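Local coordinates for protein alginate lyase, family PL7 (Zobellia galactanivorans, PDB 4BE3) that probably cleaves alginate by beta-elimination, working exolytically as a polysaccharide lyase of family PL7, at residues Ile16-Asp20 against Tyr30-Phe36. Residues are numbered along the deposited sequence; the frame is centred on the assembly and turned at random.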
loop_
_atom_site.group_PDB
_atom_site.type_symbol
_atom_site.label_atom_id
_atom_site.label_comp_id
_atom_site.label_asym_id
_atom_site.label_seq_id
_atom_site.Cartn_x
_atom_site.Cartn_y
_atom_site.Cartn_z
ATOM N N ILE A 16 -5.855 -16.466 -6.094
ATOM C CA ILE A 16 -5.193 -17.783 -5.866
ATOM C C ILE A 16 -4.711 -18.365 -7.185
ATOM O O ILE A 16 -5.315 -18.081 -8.273
ATOM C CB ILE A 16 -6.170 -18.759 -5.068
ATOM C CG1 ILE A 16 -5.402 -19.957 -4.359
ATOM C CG2 ILE A 16 -7.210 -19.379 -6.015
ATOM C CD1 ILE A 16 -6.205 -20.693 -3.331
ATOM N N LEU A 17 -3.643 -19.204 -7.089
ATOM C CA LEU A 17 -3.338 -20.142 -8.193
ATOM C C LEU A 17 -3.469 -21.530 -7.507
ATOM O O LEU A 17 -2.842 -21.739 -6.412
ATOM C CB LEU A 17 -1.913 -19.879 -8.699
ATOM C CG LEU A 17 -1.342 -21.027 -9.600
ATOM C CD1 LEU A 17 -2.343 -21.159 -10.825
ATOM C CD2 LEU A 17 0.011 -20.505 -9.989
ATOM N N LEU A 18 -4.141 -22.518 -8.112
ATOM C CA LEU A 18 -4.228 -23.891 -7.576
ATOM C C LEU A 18 -3.239 -24.790 -8.229
ATOM O O LEU A 18 -2.712 -24.447 -9.342
ATOM C CB LEU A 18 -5.629 -24.474 -7.877
ATOM C CG LEU A 18 -6.807 -23.556 -7.410
ATOM C CD1 LEU A 18 -8.085 -24.369 -7.785
ATOM C CD2 LEU A 18 -6.837 -23.242 -5.891
ATOM N N GLY A 19 -3.079 -25.975 -7.641
ATOM C CA GLY A 19 -2.079 -26.971 -8.121
ATOM C C GLY A 19 -2.437 -27.465 -9.525
ATOM O O GLY A 19 -1.559 -27.980 -10.212
ATOM N N ASP A 20 -3.711 -27.361 -9.921
ATOM C CA ASP A 20 -4.038 -27.736 -11.267
ATOM C C ASP A 20 -4.011 -26.589 -12.319
ATOM O O ASP A 20 -4.495 -26.818 -13.455
ATOM C CB ASP A 20 -5.382 -28.387 -11.285
ATOM C CG ASP A 20 -6.498 -27.383 -11.051
ATOM O OD1 ASP A 20 -6.248 -26.138 -10.776
ATOM O OD2 ASP A 20 -7.700 -27.811 -11.191
ATOM N N TYR A 30 -15.452 -19.417 -2.585
ATOM C CA TYR A 30 -14.805 -20.229 -3.623
ATOM C C TYR A 30 -14.079 -21.331 -2.990
ATOM O O TYR A 30 -13.376 -21.066 -2.000
ATOM C CB TYR A 30 -13.864 -19.361 -4.376
ATOM C CG TYR A 30 -13.104 -20.188 -5.424
ATOM C CD1 TYR A 30 -13.706 -20.551 -6.593
ATOM C CD2 TYR A 30 -11.776 -20.647 -5.151
ATOM C CE1 TYR A 30 -13.046 -21.324 -7.586
ATOM C CE2 TYR A 30 -11.097 -21.344 -6.129
ATOM C CZ TYR A 30 -11.738 -21.692 -7.324
ATOM O OH TYR A 30 -11.067 -22.441 -8.251
ATOM N N ALA A 31 -14.234 -22.556 -3.504
ATOM C CA ALA A 31 -13.386 -23.670 -2.995
ATOM C C ALA A 31 -13.184 -24.565 -4.182
ATOM O O ALA A 31 -13.941 -24.480 -5.193
ATOM C CB ALA A 31 -14.065 -24.447 -1.830
ATOM N N LYS A 32 -12.180 -25.460 -4.093
ATOM C CA LYS A 32 -12.123 -26.473 -5.080
ATOM C C LYS A 32 -11.572 -27.673 -4.367
ATOM O O LYS A 32 -10.477 -27.637 -3.712
ATOM C CB LYS A 32 -11.214 -26.043 -6.230
ATOM C CG LYS A 32 -11.100 -27.290 -7.125
ATOM C CD LYS A 32 -11.459 -27.056 -8.552
ATOM C CE LYS A 32 -10.264 -26.609 -9.361
ATOM N NZ LYS A 32 -10.487 -27.325 -10.654
ATOM N N ASP A 33 -12.333 -28.771 -4.415
ATOM C CA ASP A 33 -11.978 -30.008 -3.772
ATOM C C ASP A 33 -10.532 -30.428 -4.163
ATOM O O ASP A 33 -10.088 -30.244 -5.346
ATOM C CB ASP A 33 -12.845 -31.166 -4.330
ATOM C CG ASP A 33 -14.304 -31.089 -3.855
ATOM O OD1 ASP A 33 -14.658 -30.321 -2.996
ATOM O OD2 ASP A 33 -15.058 -31.926 -4.350
ATOM N N ASP A 34 -9.862 -31.012 -3.173
ATOM C CA ASP A 34 -8.418 -31.454 -3.345
ATOM C C ASP A 34 -7.396 -30.342 -3.504
ATOM O O ASP A 34 -6.225 -30.710 -3.735
ATOM C CB ASP A 34 -8.249 -32.332 -4.579
ATOM C CG ASP A 34 -8.893 -33.701 -4.418
ATOM O OD1 ASP A 34 -9.328 -34.083 -3.259
ATOM O OD2 ASP A 34 -8.967 -34.338 -5.503
ATOM N N PHE A 35 -7.774 -29.055 -3.467
ATOM C CA PHE A 35 -6.749 -27.991 -3.577
ATOM C C PHE A 35 -6.965 -26.977 -2.499
ATOM O O PHE A 35 -6.034 -26.570 -1.844
ATOM C CB PHE A 35 -6.809 -27.288 -4.925
ATOM C CG PHE A 35 -6.468 -28.256 -6.078
ATOM C CD1 PHE A 35 -5.162 -28.628 -6.326
ATOM C CD2 PHE A 35 -7.492 -28.771 -6.867
ATOM C CE1 PHE A 35 -4.879 -29.544 -7.377
ATOM C CE2 PHE A 35 -7.215 -29.684 -7.903
ATOM C CZ PHE A 35 -5.929 -30.067 -8.150
ATOM N N PHE A 36 -8.214 -26.460 -2.382
ATOM C CA PHE A 36 -8.360 -25.198 -1.593
ATOM C C PHE A 36 -9.718 -25.281 -0.960
ATOM O O PHE A 36 -10.744 -25.193 -1.698
ATOM C CB PHE A 36 -8.303 -23.967 -2.475
ATOM C CG PHE A 36 -8.561 -22.629 -1.722
ATOM C CD1 PHE A 36 -7.781 -22.211 -0.594
ATOM C CD2 PHE A 36 -9.637 -21.812 -2.157
ATOM C CE1 PHE A 36 -8.047 -20.964 0.022
ATOM C CE2 PHE A 36 -9.881 -20.577 -1.546
ATOM C CZ PHE A 36 -9.156 -20.207 -0.448
#
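L18 pushes its branched end between K32, Y30 and the two phenylalanines F35 and F36. Its CB approaches the F35 ring obliquely, and CG, anti to the carbonyl carbon (chi1 -52°), carries the two methyls across to the 30-36 loop. CD1 meets CE of K32 at 3.5 Å, a tight approach, and also touches OH of Y30. CD2 takes the other branch, resting on CB of F36 at 3.8 Å and, more loosely, on CB of F35. Two residues earlier, on the strand, I16 points its CD1 over one face of the F36 ring, 3.5 Å from the centroid, in a CH-pi contact.

The polar link lies at the other end. The bent K32 side chain passes L18 CD1 and reaches D20, where NZ donates to OD2 at 2.9 Å, on the syn lone pair of that oxygen, forming a salt bridge. OD1 is hydrogen-bonded to T22 OG1, so both carboxylate oxygens are engaged and the group is probably restrained in rotation. D20 also covers one face of the F35 ring with CG, while its CB packs against CZ at 3.6 Å; the backbone N of D20 approaches CE1.

Within the loop, F35 N and F36 N both donate to K32 O in a classic beta bulge, and the CB atoms of both phenylalanines point toward 16-20.

In the fold, the contact bridges the two antiparallel sheets of the beta-sandwich (jelly roll) of PL7 lyases, joining the end of strand 14-17 to the loop leading into strand 36-41, an outermost strand of the seven-stranded sheet. L17 turns the other way to touch bound meso-tartaric acid, strand 65-70 adjoins I16, L18 and F35, and helix 286-291 packs against D20 and F35.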